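Local coordinates for protein exotoxin 5 (Staphylococcus aureus subsp. aureus COL, PDB 3R2I) that is of unknown function but belongs to the staphylococcal superantigen-like exotoxins, secreted proteins that combine an OB-fold domain with a beta-grasp domain, at residues A[74-79]-A[140-145]; A[89-94]-A[98-103]; A[124-127]-A[133-136]. One frame throughout, in Å; residues are numbered along the deposited sequence.

Contact 1 (A[74-79]-A[140-145]); sequences PTNISV and TKKNVR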
loop_
_atom_site.group_PDB
_atom_site.type_symbol
_atom_site.label_atom_id
_atom_site.label_comp_id
_atom_site.label_asym_id
_atom_site.label_seq_id
_atom_site.Cartn_x
_atom_site.Cartn_y
_atom_site.Cartn_z
ATOM N N PRO A 74 2.306 11.746 3.920
ATOM C CA PRO A 74 1.868 13.084 4.250
ATOM C C PRO A 74 0.458 12.972 4.833
ATOM O O PRO A 74 -0.332 12.136 4.407
ATOM C CB PRO A 74 1.885 13.789 2.896
ATOM C CG PRO A 74 1.744 12.681 1.895
ATOM C CD PRO A 74 2.537 11.592 2.477
ATOM N N THR A 75 0.160 13.834 5.794
ATOM C CA THR A 75 -1.083 13.754 6.536
ATOM C C THR A 75 -1.834 15.062 6.630
ATOM O O THR A 75 -1.258 16.145 6.513
ATOM C CB THR A 75 -0.777 13.261 7.992
ATOM O OG1 THR A 75 -1.997 13.153 8.743
ATOM C CG2 THR A 75 0.169 14.234 8.732
ATOM N N ASN A 76 -3.133 14.933 6.873
ATOM C CA ASN A 76 -4.034 16.075 7.070
ATOM C C ASN A 76 -3.941 17.075 5.950
ATOM O O ASN A 76 -3.711 18.236 6.162
ATOM C CB ASN A 76 -3.720 16.763 8.400
ATOM C CG ASN A 76 -4.813 17.765 8.809
ATOM O OD1 ASN A 76 -5.974 17.640 8.398
ATOM N ND2 ASN A 76 -4.446 18.739 9.640
ATOM N N ILE A 77 -4.190 16.602 4.752
ATOM C CA ILE A 77 -4.064 17.411 3.569
ATOM C C ILE A 77 -5.397 17.947 3.113
ATOM O O ILE A 77 -6.420 17.255 3.199
ATOM C CB ILE A 77 -3.479 16.550 2.455
ATOM C CG1 ILE A 77 -2.114 15.997 2.894
ATOM C CG2 ILE A 77 -3.303 17.358 1.196
ATOM C CD1 ILE A 77 -1.754 14.697 2.229
ATOM N N SER A 78 -5.377 19.192 2.651
ATOM C CA SER A 78 -6.554 19.835 2.106
ATOM C C SER A 78 -6.239 20.018 0.637
ATOM O O SER A 78 -5.191 20.568 0.296
ATOM C CB SER A 78 -6.835 21.149 2.805
ATOM O OG SER A 78 -7.251 20.899 4.151
ATOM N N VAL A 79 -7.118 19.525 -0.233
ATOM C CA VAL A 79 -6.860 19.597 -1.663
ATOM C C VAL A 79 -8.125 19.382 -2.490
ATOM O O VAL A 79 -9.144 18.900 -1.983
ATOM C CB VAL A 79 -5.787 18.558 -2.044
ATOM C CG1 VAL A 79 -6.297 17.165 -1.817
ATOM C CG2 VAL A 79 -5.281 18.754 -3.490
ATOM N N THR A 140 -6.838 8.205 2.385
ATOM C CA THR A 140 -7.693 7.790 3.508
ATOM C C THR A 140 -8.099 9.004 4.301
ATOM O O THR A 140 -7.548 10.062 4.110
ATOM C CB THR A 140 -6.925 6.850 4.476
ATOM O OG1 THR A 140 -5.697 7.474 4.862
ATOM C CG2 THR A 140 -6.608 5.482 3.805
ATOM N N LYS A 141 -9.087 8.852 5.162
ATOM C CA LYS A 141 -9.499 9.908 6.050
ATOM C C LYS A 141 -8.611 9.857 7.284
ATOM O O LYS A 141 -8.370 8.787 7.840
ATOM C CB LYS A 141 -10.957 9.744 6.448
ATOM C CG LYS A 141 -11.918 9.974 5.300
ATOM C CD LYS A 141 -13.410 9.959 5.763
ATOM C CE LYS A 141 -14.337 10.154 4.571
ATOM N NZ LYS A 141 -15.779 10.108 4.937
ATOM N N LYS A 142 -8.109 11.008 7.714
ATOM C CA LYS A 142 -7.220 11.040 8.880
ATOM C C LYS A 142 -7.915 10.545 10.145
ATOM O O LYS A 142 -9.154 10.534 10.219
ATOM C CB LYS A 142 -6.704 12.461 9.144
ATOM C CG LYS A 142 -7.754 13.400 9.789
ATOM C CD LYS A 142 -7.183 14.797 9.961
ATOM C CE LYS A 142 -8.145 15.713 10.706
ATOM N NZ LYS A 142 -7.624 17.122 10.773
ATOM N N ASN A 143 -7.127 10.187 11.155
ATOM C CA ASN A 143 -7.704 9.730 12.427
ATOM C C ASN A 143 -8.516 10.822 13.062
ATOM O O ASN A 143 -8.086 11.978 13.063
ATOM C CB ASN A 143 -6.624 9.350 13.449
ATOM C CG ASN A 143 -5.826 8.141 13.042
ATOM O OD1 ASN A 143 -6.082 7.537 12.007
ATOM N ND2 ASN A 143 -4.823 7.792 13.853
ATOM N N VAL A 144 -9.664 10.450 13.622
ATOM C CA VAL A 144 -10.526 11.405 14.325
ATOM C C VAL A 144 -9.911 11.649 15.715
ATOM O O VAL A 144 -9.224 10.770 16.255
ATOM C CB VAL A 144 -11.959 10.867 14.470
ATOM C CG1 VAL A 144 -12.520 10.503 13.089
ATOM C CG2 VAL A 144 -11.994 9.643 15.418
ATOM N N ARG A 145 -10.163 12.812 16.308
ATOM C CA ARG A 145 -9.573 13.133 17.622
ATOM C C ARG A 145 -9.827 12.082 18.701
ATOM O O ARG A 145 -10.912 11.499 18.767
ATOM C CB ARG A 145 -10.014 14.513 18.135
ATOM C CG ARG A 145 -9.566 15.649 17.241
ATOM C CD ARG A 145 -9.477 17.001 17.981
ATOM N NE ARG A 145 -8.996 18.075 17.091
ATOM C CZ ARG A 145 -7.728 18.228 16.676
ATOM N NH1 ARG A 145 -6.778 17.358 17.023
ATOM N NH2 ARG A 145 -7.405 19.243 15.869
#
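The flat carboxamide of N76 meets the ammonium group of K142 over one of its faces and not at an edge. NZ of K142 stands 2.9 Å from OD1 of N76 and donates a hydrogen bond to it, yet it lies 60° out of the carbonyl plane, so the bond is short but does not follow a lone pair. The C=O...N angle at this oxygen, 106°, is also small. On the same approach CD of K142 comes within 3.5 Å of OD1 of N76, so the aliphatic part of the lysine also runs past the amide oxygen. Both side chains lie alongside each other and point the same way.

The lysine reaches this place by a first torsion that sets CG between the backbone N and the carbonyl carbon (chi1 76°), after which the chain is fully extended. N76 holds its CG anti to the backbone N, and the end of its side chain comes nearer to the lysine than its base does. Little surface is covered, about 110 Å² in all, and the contact is a single polar link on the outside of the molecule, between a turn and the loop that follows strand 133-141.

Behind it runs the chain around strand 118-120: the main chains of I77 and K142 bond to L118 and to G117, just before that strand, and D119 accepts from both T75 and N76. With its positive phi, N76 takes the left-handed helical conformation, and N76 and I77 together face L118. These are the marks of a G1 beta bulge, here at the start of strand 77-84 of the OB-fold domain.

Contact 2 (A[89-94]-A[98-103]); sequences VLNFKQ and AFKVFL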
loop_
_atom_site.group_PDB
_atom_site.type_symbol
_atom_site.label_atom_id
_atom_site.label_comp_id
_atom_site.label_asym_id
_atom_site.label_seq_id
_atom_site.Cartn_x
_atom_site.Cartn_y
_atom_site.Cartn_z
ATOM N N VAL A 89 -5.922 14.568 -10.823
ATOM C CA VAL A 89 -4.895 14.432 -9.813
ATOM C C VAL A 89 -5.062 15.402 -8.645
ATOM O O VAL A 89 -5.768 16.403 -8.740
ATOM C CB VAL A 89 -3.502 14.726 -10.401
ATOM C CG1 VAL A 89 -3.256 13.845 -11.570
ATOM C CG2 VAL A 89 -3.345 16.217 -10.798
ATOM N N LEU A 90 -4.396 15.065 -7.548
ATOM C CA LEU A 90 -4.342 15.893 -6.361
ATOM C C LEU A 90 -2.924 16.440 -6.240
ATOM O O LEU A 90 -1.990 15.695 -6.058
ATOM C CB LEU A 90 -4.680 15.083 -5.108
ATOM C CG LEU A 90 -6.077 14.457 -5.010
ATOM C CD1 LEU A 90 -6.182 13.681 -3.715
ATOM C CD2 LEU A 90 -7.239 15.499 -5.113
ATOM N N ASN A 91 -2.747 17.737 -6.435
ATOM C CA ASN A 91 -1.430 18.327 -6.292
ATOM C C ASN A 91 -1.300 19.026 -4.949
ATOM O O ASN A 91 -2.139 19.866 -4.599
ATOM C CB ASN A 91 -1.197 19.372 -7.363
ATOM C CG ASN A 91 -1.064 18.780 -8.708
ATOM O OD1 ASN A 91 -0.266 17.855 -8.898
ATOM N ND2 ASN A 91 -1.768 19.355 -9.687
ATOM N N PHE A 92 -0.251 18.686 -4.216
ATOM C CA PHE A 92 0.018 19.305 -2.937
ATOM C C PHE A 92 1.492 19.044 -2.529
ATOM O O PHE A 92 2.186 18.224 -3.155
ATOM C CB PHE A 92 -0.939 18.759 -1.879
ATOM C CG PHE A 92 -0.777 17.286 -1.611
ATOM C CD1 PHE A 92 0.070 16.843 -0.590
ATOM C CD2 PHE A 92 -1.499 16.345 -2.349
ATOM C CE1 PHE A 92 0.235 15.494 -0.321
ATOM C CE2 PHE A 92 -1.332 14.960 -2.112
ATOM C CZ PHE A 92 -0.458 14.529 -1.110
ATOM N N LYS A 93 1.920 19.774 -1.495
ATOM C CA LYS A 93 3.244 19.704 -0.903
ATOM C C LYS A 93 3.173 19.548 0.610
ATOM O O LYS A 93 2.224 19.968 1.235
ATOM C CB LYS A 93 4.026 20.981 -1.177
ATOM C CG LYS A 93 4.111 21.328 -2.624
ATOM C CD LYS A 93 5.089 22.473 -2.905
ATOM C CE LYS A 93 6.557 22.092 -2.636
ATOM N NZ LYS A 93 7.469 23.174 -3.142
ATOM N N GLN A 94 4.212 18.962 1.187
ATOM C CA GLN A 94 4.320 18.795 2.636
ATOM C C GLN A 94 5.764 18.412 2.956
ATOM O O GLN A 94 6.348 17.560 2.275
ATOM C CB GLN A 94 3.323 17.740 3.155
ATOM C CG GLN A 94 3.305 17.621 4.676
ATOM C CD GLN A 94 2.098 16.859 5.211
ATOM O OE1 GLN A 94 2.242 15.854 5.893
ATOM N NE2 GLN A 94 0.911 17.322 4.873
ATOM N N ALA A 98 6.752 17.521 -3.070
ATOM C CA ALA A 98 5.578 17.846 -3.872
ATOM C C ALA A 98 5.033 16.513 -4.342
ATOM O O ALA A 98 5.764 15.618 -4.747
ATOM C CB ALA A 98 5.930 18.740 -5.037
ATOM N N PHE A 99 3.738 16.369 -4.215
ATOM C CA PHE A 99 3.076 15.160 -4.540
ATOM C C PHE A 99 2.030 15.363 -5.644
ATOM O O PHE A 99 1.410 16.410 -5.725
ATOM C CB PHE A 99 2.386 14.664 -3.263
ATOM C CG PHE A 99 3.348 14.266 -2.153
ATOM C CD1 PHE A 99 3.883 12.988 -2.112
ATOM C CD2 PHE A 99 3.681 15.141 -1.147
ATOM C CE1 PHE A 99 4.744 12.593 -1.072
ATOM C CE2 PHE A 99 4.562 14.753 -0.119
ATOM C CZ PHE A 99 5.088 13.479 -0.096
ATOM N N LYS A 100 1.866 14.363 -6.490
ATOM C CA LYS A 100 0.847 14.382 -7.536
ATOM C C LYS A 100 0.166 13.015 -7.446
ATOM O O LYS A 100 0.728 12.005 -7.831
ATOM C CB LYS A 100 1.424 14.715 -8.921
ATOM C CG LYS A 100 0.389 14.594 -10.055
ATOM C CD LYS A 100 0.933 15.011 -11.426
ATOM C CE LYS A 100 0.814 16.544 -11.739
ATOM N NZ LYS A 100 1.642 17.534 -11.038
ATOM N N VAL A 101 -1.030 12.987 -6.852
ATOM C CA VAL A 101 -1.754 11.742 -6.622
ATOM C C VAL A 101 -2.860 11.567 -7.640
ATOM O O VAL A 101 -3.790 12.379 -7.704
ATOM C CB VAL A 101 -2.270 11.705 -5.186
ATOM C CG1 VAL A 101 -2.993 10.370 -4.888
ATOM C CG2 VAL A 101 -1.093 11.880 -4.229
ATOM N N PHE A 102 -2.730 10.507 -8.443
ATOM C CA PHE A 102 -3.660 10.218 -9.534
ATOM C C PHE A 102 -4.914 9.567 -9.016
ATOM O O PHE A 102 -4.873 8.785 -8.040
ATOM C CB PHE A 102 -3.004 9.336 -10.614
ATOM C CG PHE A 102 -1.976 10.055 -11.435
ATOM C CD1 PHE A 102 -0.755 10.441 -10.883
ATOM C CD2 PHE A 102 -2.217 10.369 -12.755
ATOM C CE1 PHE A 102 0.186 11.141 -11.630
ATOM C CE2 PHE A 102 -1.269 11.076 -13.513
ATOM C CZ PHE A 102 -0.068 11.453 -12.951
ATOM N N LEU A 103 -6.027 9.938 -9.644
ATOM C CA LEU A 103 -7.344 9.421 -9.318
ATOM C C LEU A 103 -7.812 8.735 -10.574
ATOM O O LEU A 103 -7.996 9.356 -11.608
ATOM C CB LEU A 103 -8.275 10.549 -8.929
ATOM C CG LEU A 103 -7.774 11.467 -7.808
ATOM C CD1 LEU A 103 -8.690 12.736 -7.708
ATOM C CD2 LEU A 103 -7.735 10.669 -6.518
HETATM O O HOH W 1 2.213 18.242 -7.744
#
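F92 and F99 are paired across an antiparallel beta hairpin, strands 87-94 and 97-103, in the OB-fold domain. The hairpin illustrates how a two-stranded unit can be greasy on one face and polar on much of the other. On the packed face, CB of F99 sits over the F92 ring, 3.8 Å from its centroid, while the two rings themselves are slid apart and barely overlap despite planes only 21° from parallel. The first torsion of F92 (chi1 64°) holds CG between the backbone N and carbonyl carbon, and from there the ring leans across to the partner strand, where its CE2 also touches CG2 of V101 at 3.7 Å. L90 continues the row, packing on V101 and, through CD2, on CD1 of L103. P74, I77 and V120 cover F92 from neighbouring parts of the domain.

The backbones bond in two reciprocal pairs, L90 with V101 and F92 with F99; the bond from F99 N to F92 O is the shortest of the four, at 2.6 Å.

The opposite face is looser. V89 still puts CG1 squarely over the centre of the F102 ring, 3.9 Å from the centroid, but K93 and A98 touch only lightly, and K93 is exposed. Between these ends K100 folds back at its last two torsions to bring NZ alongside N91, whose ND2 turns instead to E82. OD1 of N91 is thus gripped twice: by NZ of K100 at 2.9 Å, and by a water that donates to it at 2.8 Å and also donates to O of F99.

Contact 3 (A[124-127]-A[133-136]); sequences PELI and IYSV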
loop_
_atom_site.group_PDB
_atom_site.type_symbol
_atom_site.label_atom_id
_atom_site.label_comp_id
_atom_site.label_asym_id
_atom_site.label_seq_id
_atom_site.Cartn_x
_atom_site.Cartn_y
_atom_site.Cartn_z
ATOM N N PRO A 124 6.182 6.151 -5.389
ATOM C CA PRO A 124 6.255 6.710 -6.727
ATOM C C PRO A 124 6.156 5.745 -7.878
ATOM O O PRO A 124 6.789 4.696 -7.866
ATOM C CB PRO A 124 7.670 7.320 -6.766
ATOM C CG PRO A 124 8.430 6.562 -5.734
ATOM C CD PRO A 124 7.451 6.292 -4.652
ATOM N N GLU A 125 5.414 6.128 -8.883
ATOM C CA GLU A 125 5.419 5.459 -10.147
ATOM C C GLU A 125 6.485 6.053 -11.035
ATOM O O GLU A 125 6.988 5.425 -11.914
ATOM C CB GLU A 125 4.056 5.556 -10.792
ATOM C CG GLU A 125 2.897 5.128 -9.925
ATOM C CD GLU A 125 2.796 3.624 -9.682
ATOM O OE1 GLU A 125 3.330 2.872 -10.429
ATOM O OE2 GLU A 125 2.188 3.189 -8.726
ATOM N N LEU A 126 6.794 7.291 -10.752
ATOM C CA LEU A 126 7.795 8.082 -11.404
ATOM C C LEU A 126 8.120 9.185 -10.425
ATOM O O LEU A 126 7.285 9.631 -9.712
ATOM C CB LEU A 126 7.237 8.660 -12.698
ATOM C CG LEU A 126 7.935 9.608 -13.643
ATOM C CD1 LEU A 126 7.357 9.452 -15.011
ATOM C CD2 LEU A 126 7.806 10.994 -13.198
ATOM N N ILE A 127 9.361 9.599 -10.399
ATOM C CA ILE A 127 9.736 10.814 -9.739
ATOM C C ILE A 127 10.196 11.774 -10.800
ATOM O O ILE A 127 11.008 11.416 -11.584
ATOM C CB ILE A 127 10.841 10.611 -8.722
ATOM C CG1 ILE A 127 10.499 9.468 -7.773
ATOM C CG2 ILE A 127 11.203 11.915 -8.089
ATOM C CD1 ILE A 127 11.354 9.272 -6.643
ATOM N N ILE A 133 6.671 13.527 -6.669
ATOM C CA ILE A 133 6.277 12.161 -6.466
ATOM C C ILE A 133 4.882 11.935 -7.077
ATOM O O ILE A 133 3.891 12.474 -6.612
ATOM C CB ILE A 133 6.327 11.889 -4.973
ATOM C CG1 ILE A 133 7.754 12.183 -4.517
ATOM C CG2 ILE A 133 5.896 10.477 -4.633
ATOM C CD1 ILE A 133 7.967 12.219 -3.093
ATOM N N TYR A 134 4.850 11.175 -8.172
ATOM C CA TYR A 134 3.626 10.834 -8.867
ATOM C C TYR A 134 3.184 9.492 -8.312
ATOM O O TYR A 134 3.882 8.506 -8.531
ATOM C CB TYR A 134 3.918 10.705 -10.373
ATOM C CG TYR A 134 4.259 11.997 -11.072
ATOM C CD1 TYR A 134 3.882 12.217 -12.391
ATOM C CD2 TYR A 134 4.905 13.037 -10.409
ATOM C CE1 TYR A 134 4.216 13.399 -13.046
ATOM C CE2 TYR A 134 5.206 14.221 -11.057
ATOM C CZ TYR A 134 4.876 14.386 -12.375
ATOM O OH TYR A 134 5.201 15.569 -13.010
ATOM N N SER A 135 2.064 9.455 -7.568
ATOM C CA SER A 135 1.573 8.197 -6.968
ATOM C C SER A 135 0.102 7.989 -7.323
ATOM O O SER A 135 -0.556 8.943 -7.753
ATOM C CB SER A 135 1.801 8.169 -5.445
ATOM O OG SER A 135 1.349 6.941 -4.847
ATOM N N VAL A 136 -0.364 6.736 -7.214
ATOM C CA VAL A 136 -1.740 6.369 -7.484
ATOM C C VAL A 136 -2.481 5.961 -6.201
ATOM O O VAL A 136 -2.010 5.110 -5.442
ATOM C CB VAL A 136 -1.833 5.202 -8.505
ATOM C CG1 VAL A 136 -3.288 4.838 -8.770
ATOM C CG2 VAL A 136 -1.150 5.540 -9.816
HETATM O O HOH W 2 1.867 4.844 -6.644
#
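Y134 and L126 meet side by side, with CD2 of the leucine over the centre of the tyrosine ring. That methyl stands 4.2 Å from the ring centroid and only 11° off the normal, a CH-pi contact at relaxed distance. The leucine's CG is anti to its own nitrogen (chi1 176°), which sends the isobutyl group in the same direction as the phenol. The hydroxyl of Y134 is hydrogen-bonded to D128 in the connecting loop, while the leucine covers one face of the ring. I133, buried, turns CG2 to CB of P124 at 4.2 Å and also packs on F99 and F72.

Backbone bonds frame these side chains. N of E125 donates to O of Y134 at 2.9 Å, almost straight at 174°, whereas the bond from N of Y134 to O of L126 is long and weak, 3.3 Å.

E125 bends at its second torsion, laying CG near CG2 of V136 at 4.1 Å. A water donates to OE2 of E125 at 2.7 Å and accepts from N of V136, bridging the two segments beside the E125-Y134 backbone bond.

The short strand 126-127 thus makes a beta hairpin with the start of strand 133-141, which also pairs in parallel with strand 97-103. The E125 carboxylate reaches beyond the sheet to Y66 of helix 57-68 and to K226 through a salt bridge, while K183 of helix 182-197 bonds to O of V136.

Contacts 1, 2 and 3 all lie in or beside the same mixed sheet of the OB-fold domain, and no ligand or active site is identified near them. Contacts 2 and 3 are closest, with centres about 9 Å apart, and are stitched by main-chain links of 2.8 Å from K100 N to I133 O and from F102 N to S135 O. Contact 1 lies about 14 Å from contact 2, centre to centre; there the amide N of T75 meets OE1 of Q94 at 2.9 Å and I77 packs on F92. Contacts 1 and 3, about 20 Å apart between centres, draw on opposite ends of strand 133-141, a strand that forms the hairpin of contact 3 at its start and leads at its end into the loop bearing K142 of contact 1.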